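Local structure of cyclic UMP-AMP synthase (Rhodothermus marinus SG0.5JP17-172, 6E0K) at residues 258-263 with 267-272; 241-246 with 278-283; 172-177 with 218-223. The protein synthesises the cyclic dinucleotide 3',3'-cUAMP from UTP and ATP as the second messenger of a CBASS antiphage defence system. All blocks are in the same frame, centred on the assembly; numbering follows the deposited sequence.

Interaction 1: residues 258-263 with 267-272; sequences DLFGEF and WSEEKA
The F260 ring is sandwiched between its own neighbour and the start of the next helix: CG of L259 sits over the centre of one face, and CG of E269 lies over the opposite face, 4.0 Å from the ring centroid in a CH-pi contact. C of W267 and N of S268 lie at the ring edge. CD1 of F260 comes within 3.3 Å of C of S268, while CZ of F260 meets CB of A272 at 3.8 Å. CG of F260 stands anti to its carbonyl carbon (chi1 -61°), which swings the ring off the loop backbone and against the first turn of the helix. The W267 indole carries C of K271 and N of A272 over the rim of one face, and its CE3 lies 3.9 Å from CE1 of F260. A single beta bridge pairs F260 with W267: W267 N donates to L259 O (2.8 Å), and G261 N donates to W267 O (3.2 Å). The helix then opens with S268 as N-cap, its OG accepting from K271 N at 3.1 Å. The bridge, with its parallel bonding pattern, closes a short loop just before helix 269-285 that contains E265, an ATP-binding residue. Helix 212-220 packs against this loop, with F214 stacked on W267 and L218 touching both F260 and W267.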
# COMPACT_ATOMS: atom_id res chain seq x y z
N ASP A 258 8.39 -3.39 -10.36
CA ASP A 258 8.50 -4.84 -10.27
C ASP A 258 8.27 -5.29 -8.84
O ASP A 258 8.76 -4.67 -7.89
CB ASP A 258 9.87 -5.32 -10.73
CG ASP A 258 10.05 -5.23 -12.23
OD1 ASP A 258 9.04 -5.06 -12.94
OD2 ASP A 258 11.20 -5.35 -12.68
N LEU A 259 7.55 -6.40 -8.69
CA LEU A 259 7.30 -6.92 -7.35
C LEU A 259 8.54 -7.59 -6.77
O LEU A 259 8.79 -7.50 -5.56
CB LEU A 259 6.13 -7.90 -7.38
CG LEU A 259 5.80 -8.61 -6.06
CD1 LEU A 259 5.59 -7.59 -4.95
CD2 LEU A 259 4.57 -9.46 -6.25
N PHE A 260 9.34 -8.24 -7.61
CA PHE A 260 10.47 -9.04 -7.16
C PHE A 260 11.79 -8.45 -7.62
O PHE A 260 11.92 -8.03 -8.77
CB PHE A 260 10.34 -10.48 -7.66
CG PHE A 260 9.12 -11.17 -7.16
CD1 PHE A 260 8.97 -11.43 -5.81
CD2 PHE A 260 8.10 -11.54 -8.03
CE1 PHE A 260 7.84 -12.04 -5.34
CE2 PHE A 260 6.96 -12.15 -7.56
CZ PHE A 260 6.83 -12.41 -6.21
N GLY A 261 12.76 -8.43 -6.72
CA GLY A 261 14.06 -7.88 -7.04
C GLY A 261 14.93 -7.82 -5.82
O GLY A 261 14.58 -8.35 -4.76
N GLU A 262 16.08 -7.17 -5.97
CA GLU A 262 17.11 -7.17 -4.94
C GLU A 262 16.97 -6.03 -3.94
O GLU A 262 17.63 -6.07 -2.89
CB GLU A 262 18.50 -7.12 -5.57
CG GLU A 262 18.88 -8.43 -6.22
CD GLU A 262 18.53 -9.61 -5.34
OE1 GLU A 262 19.00 -9.65 -4.18
OE2 GLU A 262 17.76 -10.48 -5.79
N PHE A 263 16.16 -5.02 -4.22
CA PHE A 263 16.01 -3.92 -3.30
C PHE A 263 15.04 -4.27 -2.17
O PHE A 263 14.17 -5.13 -2.35
CB PHE A 263 15.53 -2.67 -4.03
CG PHE A 263 16.53 -2.13 -5.01
CD1 PHE A 263 17.52 -1.26 -4.60
CD2 PHE A 263 16.49 -2.50 -6.35
CE1 PHE A 263 18.45 -0.76 -5.49
CE2 PHE A 263 17.41 -2.00 -7.26
CZ PHE A 263 18.39 -1.13 -6.83
N TRP A 267 9.94 -7.57 -3.04
CA TRP A 267 9.85 -8.85 -2.36
C TRP A 267 10.86 -9.80 -3.00
O TRP A 267 11.69 -9.40 -3.83
CB TRP A 267 8.43 -9.39 -2.44
CG TRP A 267 8.01 -10.25 -1.28
CD1 TRP A 267 8.65 -10.38 -0.08
CD2 TRP A 267 6.84 -11.07 -1.20
NE1 TRP A 267 7.95 -11.24 0.74
CE2 TRP A 267 6.84 -11.68 0.07
CE3 TRP A 267 5.79 -11.35 -2.09
CZ2 TRP A 267 5.82 -12.55 0.48
CZ3 TRP A 267 4.78 -12.21 -1.68
CH2 TRP A 267 4.81 -12.81 -0.40
N SER A 268 10.81 -11.08 -2.64
CA SER A 268 11.62 -12.08 -3.30
C SER A 268 10.73 -13.25 -3.68
O SER A 268 9.75 -13.55 -3.00
CB SER A 268 12.80 -12.54 -2.43
OG SER A 268 12.40 -13.47 -1.44
N GLU A 269 11.06 -13.87 -4.82
CA GLU A 269 10.29 -15.04 -5.24
C GLU A 269 10.33 -16.13 -4.19
O GLU A 269 9.34 -16.83 -3.97
CB GLU A 269 10.82 -15.58 -6.57
CG GLU A 269 10.62 -14.65 -7.75
CD GLU A 269 10.97 -15.33 -9.04
OE1 GLU A 269 10.64 -16.53 -9.18
OE2 GLU A 269 11.59 -14.67 -9.91
N GLU A 270 11.47 -16.29 -3.52
CA GLU A 270 11.56 -17.33 -2.51
C GLU A 270 10.63 -17.06 -1.34
O GLU A 270 10.02 -18.00 -0.80
CB GLU A 270 13.01 -17.48 -2.03
CG GLU A 270 13.23 -18.73 -1.21
CD GLU A 270 13.09 -20.01 -2.03
OE1 GLU A 270 13.06 -19.95 -3.29
OE2 GLU A 270 13.00 -21.09 -1.42
N LYS A 271 10.47 -15.80 -0.94
CA LYS A 271 9.52 -15.47 0.11
C LYS A 271 8.08 -15.72 -0.34
O LYS A 271 7.24 -16.18 0.44
CB LYS A 271 9.68 -14.01 0.56
CG LYS A 271 10.95 -13.73 1.36
CD LYS A 271 10.91 -14.39 2.73
CE LYS A 271 12.18 -14.13 3.53
NZ LYS A 271 12.19 -12.77 4.11
N ALA A 272 7.78 -15.40 -1.61
CA ALA A 272 6.45 -15.70 -2.13
C ALA A 272 6.18 -17.20 -2.15
O ALA A 272 5.09 -17.65 -1.79
CB ALA A 272 6.29 -15.11 -3.54

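Interaction 2: residues 241-246 with 278-283; sequences WLKRAD and YMDDLW
K243 and D280 form an interhelical salt bridge at the protein surface, joining helix 231-244 to the C-terminal half of helix 269-285 within the helical part of this CD-NTase. The two side chains approach from opposite directions; the nearest alpha carbons, CA of K243 and CA of D280, are 9.8 Å apart, so the side chains span the distance. NZ of K243 donates to OD2 of D280 at 3.0 Å, meeting it on the syn side but 24° out of the carboxylate plane. A second bond, from NZ of K243 to OD1 of D280, measures 3.1 Å; both oxygens thus engage the ammonium group, but the OD1 bond is weak. The lysine chain bends at chi3 (64°), so that its end lies across the oxygen end of the carboxylate, and its methylenes come close as well: CE of K243 lies 3.3 Å from OD2 of D280, and CD of K243 lies 3.4 Å from that same oxygen. Next to the bridge I239 touches D280 and L276 touches K243, and F235 stacks on W283, so the apolar seam between the helices lies alongside the charged pair. With a small buried area and partly exposed partners, the link is chiefly electrostatic; water probably screens part of its strength, and the opposite charges would be expected to keep the lysine protonated and the aspartate ionised.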
# COMPACT_ATOMS: atom_id res chain seq x y z
N TRP A 241 -2.87 -21.56 -8.91
CA TRP A 241 -2.34 -20.81 -10.05
C TRP A 241 -0.98 -20.21 -9.72
O TRP A 241 -0.05 -20.26 -10.54
CB TRP A 241 -3.32 -19.72 -10.49
CG TRP A 241 -2.85 -18.99 -11.71
CD1 TRP A 241 -3.08 -19.35 -13.01
CD2 TRP A 241 -2.04 -17.81 -11.76
NE1 TRP A 241 -2.47 -18.45 -13.86
CE2 TRP A 241 -1.82 -17.51 -13.12
CE3 TRP A 241 -1.48 -16.98 -10.78
CZ2 TRP A 241 -1.07 -16.41 -13.52
CZ3 TRP A 241 -0.73 -15.88 -11.18
CH2 TRP A 241 -0.53 -15.61 -12.54
N LEU A 242 -0.83 -19.63 -8.52
CA LEU A 242 0.45 -19.04 -8.13
C LEU A 242 1.56 -20.08 -8.09
O LEU A 242 2.71 -19.80 -8.46
CB LEU A 242 0.31 -18.34 -6.78
CG LEU A 242 -0.43 -16.99 -6.82
CD1 LEU A 242 -0.83 -16.55 -5.42
CD2 LEU A 242 0.43 -15.92 -7.49
N LYS A 243 1.24 -21.31 -7.64
CA LYS A 243 2.25 -22.36 -7.56
C LYS A 243 2.79 -22.73 -8.93
O LYS A 243 3.95 -23.17 -9.04
CB LYS A 243 1.64 -23.60 -6.88
CG LYS A 243 1.63 -23.48 -5.37
CD LYS A 243 0.62 -24.44 -4.73
CE LYS A 243 0.96 -25.88 -4.96
NZ LYS A 243 -0.04 -26.74 -4.24
N ARG A 244 1.99 -22.56 -9.98
CA ARG A 244 2.36 -22.91 -11.34
C ARG A 244 2.82 -21.72 -12.16
O ARG A 244 3.22 -21.90 -13.32
CB ARG A 244 1.18 -23.60 -12.04
CG ARG A 244 0.78 -24.91 -11.38
CD ARG A 244 -0.63 -25.35 -11.74
NE ARG A 244 -0.92 -26.69 -11.22
CZ ARG A 244 -1.15 -26.97 -9.94
NH1 ARG A 244 -1.13 -26.01 -9.02
NH2 ARG A 244 -1.40 -28.23 -9.58
N ALA A 245 2.79 -20.51 -11.60
CA ALA A 245 3.05 -19.31 -12.37
C ALA A 245 4.53 -18.98 -12.41
O ALA A 245 5.32 -19.41 -11.57
CB ALA A 245 2.28 -18.12 -11.79
N ASP A 246 4.91 -18.21 -13.43
CA ASP A 246 6.24 -17.60 -13.50
C ASP A 246 6.14 -16.27 -12.79
O ASP A 246 5.59 -15.30 -13.32
CB ASP A 246 6.68 -17.44 -14.95
CG ASP A 246 8.04 -16.76 -15.09
OD1 ASP A 246 8.65 -16.38 -14.07
OD2 ASP A 246 8.51 -16.61 -16.24
N TYR A 278 3.07 -22.26 3.08
CA TYR A 278 2.33 -22.16 4.34
C TYR A 278 0.83 -22.22 4.09
O TYR A 278 0.08 -22.82 4.88
CB TYR A 278 2.72 -20.88 5.10
CG TYR A 278 3.96 -21.04 5.97
CD1 TYR A 278 5.23 -21.07 5.41
CD2 TYR A 278 3.85 -21.15 7.35
CE1 TYR A 278 6.37 -21.20 6.20
CE2 TYR A 278 4.97 -21.28 8.15
CZ TYR A 278 6.22 -21.31 7.58
OH TYR A 278 7.35 -21.45 8.37
N MET A 279 0.36 -21.65 2.98
CA MET A 279 -1.06 -21.77 2.65
C MET A 279 -1.44 -23.20 2.31
O MET A 279 -2.50 -23.68 2.73
CB MET A 279 -1.41 -20.84 1.48
CG MET A 279 -1.31 -19.36 1.84
SD MET A 279 -2.42 -18.82 3.19
CE MET A 279 -1.26 -18.68 4.55
N ASP A 280 -0.58 -23.90 1.57
CA ASP A 280 -0.80 -25.32 1.30
C ASP A 280 -0.93 -26.11 2.60
O ASP A 280 -1.84 -26.93 2.76
CB ASP A 280 0.37 -25.88 0.50
CG ASP A 280 0.21 -25.73 -1.00
OD1 ASP A 280 -0.92 -25.56 -1.50
OD2 ASP A 280 1.25 -25.82 -1.69
N ASP A 281 0.01 -25.90 3.53
CA ASP A 281 0.02 -26.67 4.77
C ASP A 281 -1.21 -26.35 5.61
O ASP A 281 -1.78 -27.25 6.24
CB ASP A 281 1.27 -26.36 5.60
CG ASP A 281 2.53 -26.95 5.02
OD1 ASP A 281 2.46 -27.86 4.18
OD2 ASP A 281 3.61 -26.49 5.45
N LEU A 282 -1.60 -25.08 5.67
CA LEU A 282 -2.81 -24.69 6.39
C LEU A 282 -4.02 -25.43 5.85
O LEU A 282 -4.82 -26.00 6.61
CB LEU A 282 -3.00 -23.17 6.27
CG LEU A 282 -4.30 -22.59 6.79
CD1 LEU A 282 -4.34 -22.71 8.31
CD2 LEU A 282 -4.37 -21.12 6.36
N TRP A 283 -4.14 -25.46 4.53
CA TRP A 283 -5.27 -26.11 3.87
C TRP A 283 -5.27 -27.61 4.11
O TRP A 283 -6.28 -28.18 4.56
CB TRP A 283 -5.21 -25.82 2.37
CG TRP A 283 -6.40 -26.33 1.64
CD1 TRP A 283 -6.53 -27.53 1.00
CD2 TRP A 283 -7.66 -25.67 1.51
NE1 TRP A 283 -7.79 -27.64 0.45
CE2 TRP A 283 -8.50 -26.52 0.76
CE3 TRP A 283 -8.15 -24.42 1.93
CZ2 TRP A 283 -9.81 -26.17 0.44
CZ3 TRP A 283 -9.45 -24.08 1.61
CH2 TRP A 283 -10.26 -24.95 0.87

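Interaction 3: residues 172-177 with 218-223; sequences YENGAA and LLYNVP
N174 and Y220 bring two helices of the alpha-helical region together, helix 168-181 and helix 212-220, through one aromatic side chain that spans the distance between them. The backbones approach most closely at G175 and Y220, whose CA atoms are 7.3 Å apart. The tight part is small. OH of Y220 touches CB of N174 at 3.5 Å, and CE1 of Y220 approaches the main-chain O of N174 at 3.6 Å, the carbonyl lying at the ring edge near its plane. N of G175 comes no nearer than 4.4 Å to CE1 of Y220. The tyrosine gets there because its CG stands anti to the backbone N (chi1 -178°), extending the ring from its own helix toward the other. The amide of N174 and the ring are turned 31° from one another, and the amide's ND2 is spent elsewhere, donating to the main-chain O of Q253. K178 makes a cation-pi contact with the Y220 ring, and Y186 of helix 186-202 also touches that side chain. The looser side is the water-bridged route between O of N174 and OH of Y220, for no direct polar bond joins the segments. A single ordered water links them instead. It donates to the main-chain O of N174 at 3.0 Å, and its second bond, to OH of Y220, is short at 2.6 Å.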
# COMPACT_ATOMS: atom_id res chain seq x y z
N TYR A 172 -4.40 2.31 -5.84
CA TYR A 172 -5.81 2.30 -5.48
C TYR A 172 -6.70 2.08 -6.70
O TYR A 172 -7.61 1.24 -6.69
CB TYR A 172 -6.19 3.60 -4.77
CG TYR A 172 -7.67 3.70 -4.59
CD1 TYR A 172 -8.32 2.87 -3.69
CD2 TYR A 172 -8.43 4.59 -5.33
CE1 TYR A 172 -9.68 2.94 -3.52
CE2 TYR A 172 -9.80 4.68 -5.17
CZ TYR A 172 -10.42 3.83 -4.26
OH TYR A 172 -11.78 3.89 -4.08
N GLU A 173 -6.45 2.85 -7.76
CA GLU A 173 -7.27 2.78 -8.96
C GLU A 173 -7.29 1.38 -9.55
O GLU A 173 -8.35 0.86 -9.93
CB GLU A 173 -6.70 3.79 -9.96
CG GLU A 173 -7.34 3.90 -11.29
CD GLU A 173 -6.61 4.93 -12.14
OE1 GLU A 173 -6.15 4.60 -13.25
OE2 GLU A 173 -6.46 6.07 -11.64
N ASN A 174 -6.12 0.75 -9.64
CA ASN A 174 -6.05 -0.57 -10.27
C ASN A 174 -6.67 -1.65 -9.39
O ASN A 174 -7.29 -2.60 -9.90
CB ASN A 174 -4.61 -0.90 -10.60
CG ASN A 174 -4.06 -0.00 -11.69
OD1 ASN A 174 -4.81 0.52 -12.52
ND2 ASN A 174 -2.75 0.18 -11.70
N GLY A 175 -6.50 -1.54 -8.08
CA GLY A 175 -7.15 -2.49 -7.18
C GLY A 175 -8.66 -2.36 -7.22
O GLY A 175 -9.39 -3.36 -7.17
N ALA A 176 -9.17 -1.13 -7.32
CA ALA A 176 -10.61 -0.94 -7.45
C ALA A 176 -11.12 -1.52 -8.76
O ALA A 176 -12.17 -2.17 -8.79
CB ALA A 176 -10.95 0.55 -7.34
N ALA A 177 -10.37 -1.34 -9.84
CA ALA A 177 -10.79 -1.89 -11.13
C ALA A 177 -10.83 -3.41 -11.09
O ALA A 177 -11.77 -4.02 -11.60
CB ALA A 177 -9.85 -1.42 -12.24
N LEU A 218 1.02 -9.49 -4.98
CA LEU A 218 1.06 -10.87 -5.46
C LEU A 218 -0.30 -11.29 -6.00
O LEU A 218 -0.42 -11.82 -7.11
CB LEU A 218 1.51 -11.80 -4.33
CG LEU A 218 1.66 -13.28 -4.71
CD1 LEU A 218 2.95 -13.47 -5.53
CD2 LEU A 218 1.67 -14.16 -3.47
N LEU A 219 -1.35 -11.00 -5.23
CA LEU A 219 -2.70 -11.38 -5.64
C LEU A 219 -3.19 -10.58 -6.83
O LEU A 219 -4.01 -11.08 -7.63
CB LEU A 219 -3.65 -11.22 -4.45
CG LEU A 219 -3.32 -12.19 -3.31
CD1 LEU A 219 -4.09 -11.83 -2.03
CD2 LEU A 219 -3.59 -13.65 -3.70
N TYR A 220 -2.72 -9.34 -6.98
CA TYR A 220 -3.12 -8.54 -8.13
C TYR A 220 -2.75 -9.22 -9.45
O TYR A 220 -3.45 -9.04 -10.45
CB TYR A 220 -2.46 -7.16 -8.05
CG TYR A 220 -2.88 -6.27 -9.19
CD1 TYR A 220 -4.11 -5.64 -9.18
CD2 TYR A 220 -2.05 -6.09 -10.28
CE1 TYR A 220 -4.51 -4.84 -10.23
CE2 TYR A 220 -2.44 -5.28 -11.34
CZ TYR A 220 -3.66 -4.67 -11.30
OH TYR A 220 -4.06 -3.87 -12.35
N ASN A 221 -1.69 -10.01 -9.45
CA ASN A 221 -1.22 -10.66 -10.66
C ASN A 221 -2.01 -11.91 -11.03
O ASN A 221 -1.80 -12.45 -12.13
CB ASN A 221 0.25 -11.00 -10.52
CG ASN A 221 1.13 -9.80 -10.73
OD1 ASN A 221 1.51 -9.52 -11.86
ND2 ASN A 221 1.43 -9.06 -9.67
N VAL A 222 -2.91 -12.35 -10.17
CA VAL A 222 -3.67 -13.59 -10.41
C VAL A 222 -4.83 -13.28 -11.35
O VAL A 222 -5.51 -12.26 -11.16
CB VAL A 222 -4.17 -14.14 -9.08
CG1 VAL A 222 -5.01 -15.40 -9.30
CG2 VAL A 222 -3.01 -14.43 -8.14
N PRO A 223 -5.09 -14.12 -12.36
CA PRO A 223 -6.20 -13.85 -13.28
C PRO A 223 -7.52 -13.68 -12.55
O PRO A 223 -7.78 -14.32 -11.54
CB PRO A 223 -6.22 -15.09 -14.19
CG PRO A 223 -4.81 -15.60 -14.16
CD PRO A 223 -4.35 -15.34 -12.74
O HOH W 1 -6.62 -3.50 -12.63

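How the interactions relate
From the N terminus, interaction 3 comes first: 172-177 on helix 168-181 meets 218-223, closing a loop of 40 residues that carries helix 186-202. The chain continues through helix 231-244, whose end opens the larger loop closed by interaction 2 on helix 269-285. Interaction 1 is nested inside that loop and closes a short loop leading into the same helix. Interaction 3 lies in series with both, yet it touches each: L218 packs on L259 and A272 of interaction 1, and P223, N221 and V222 pack on W241 of interaction 2. Together the contacts tie helices 168-181, 212-220, 231-244 and 269-285.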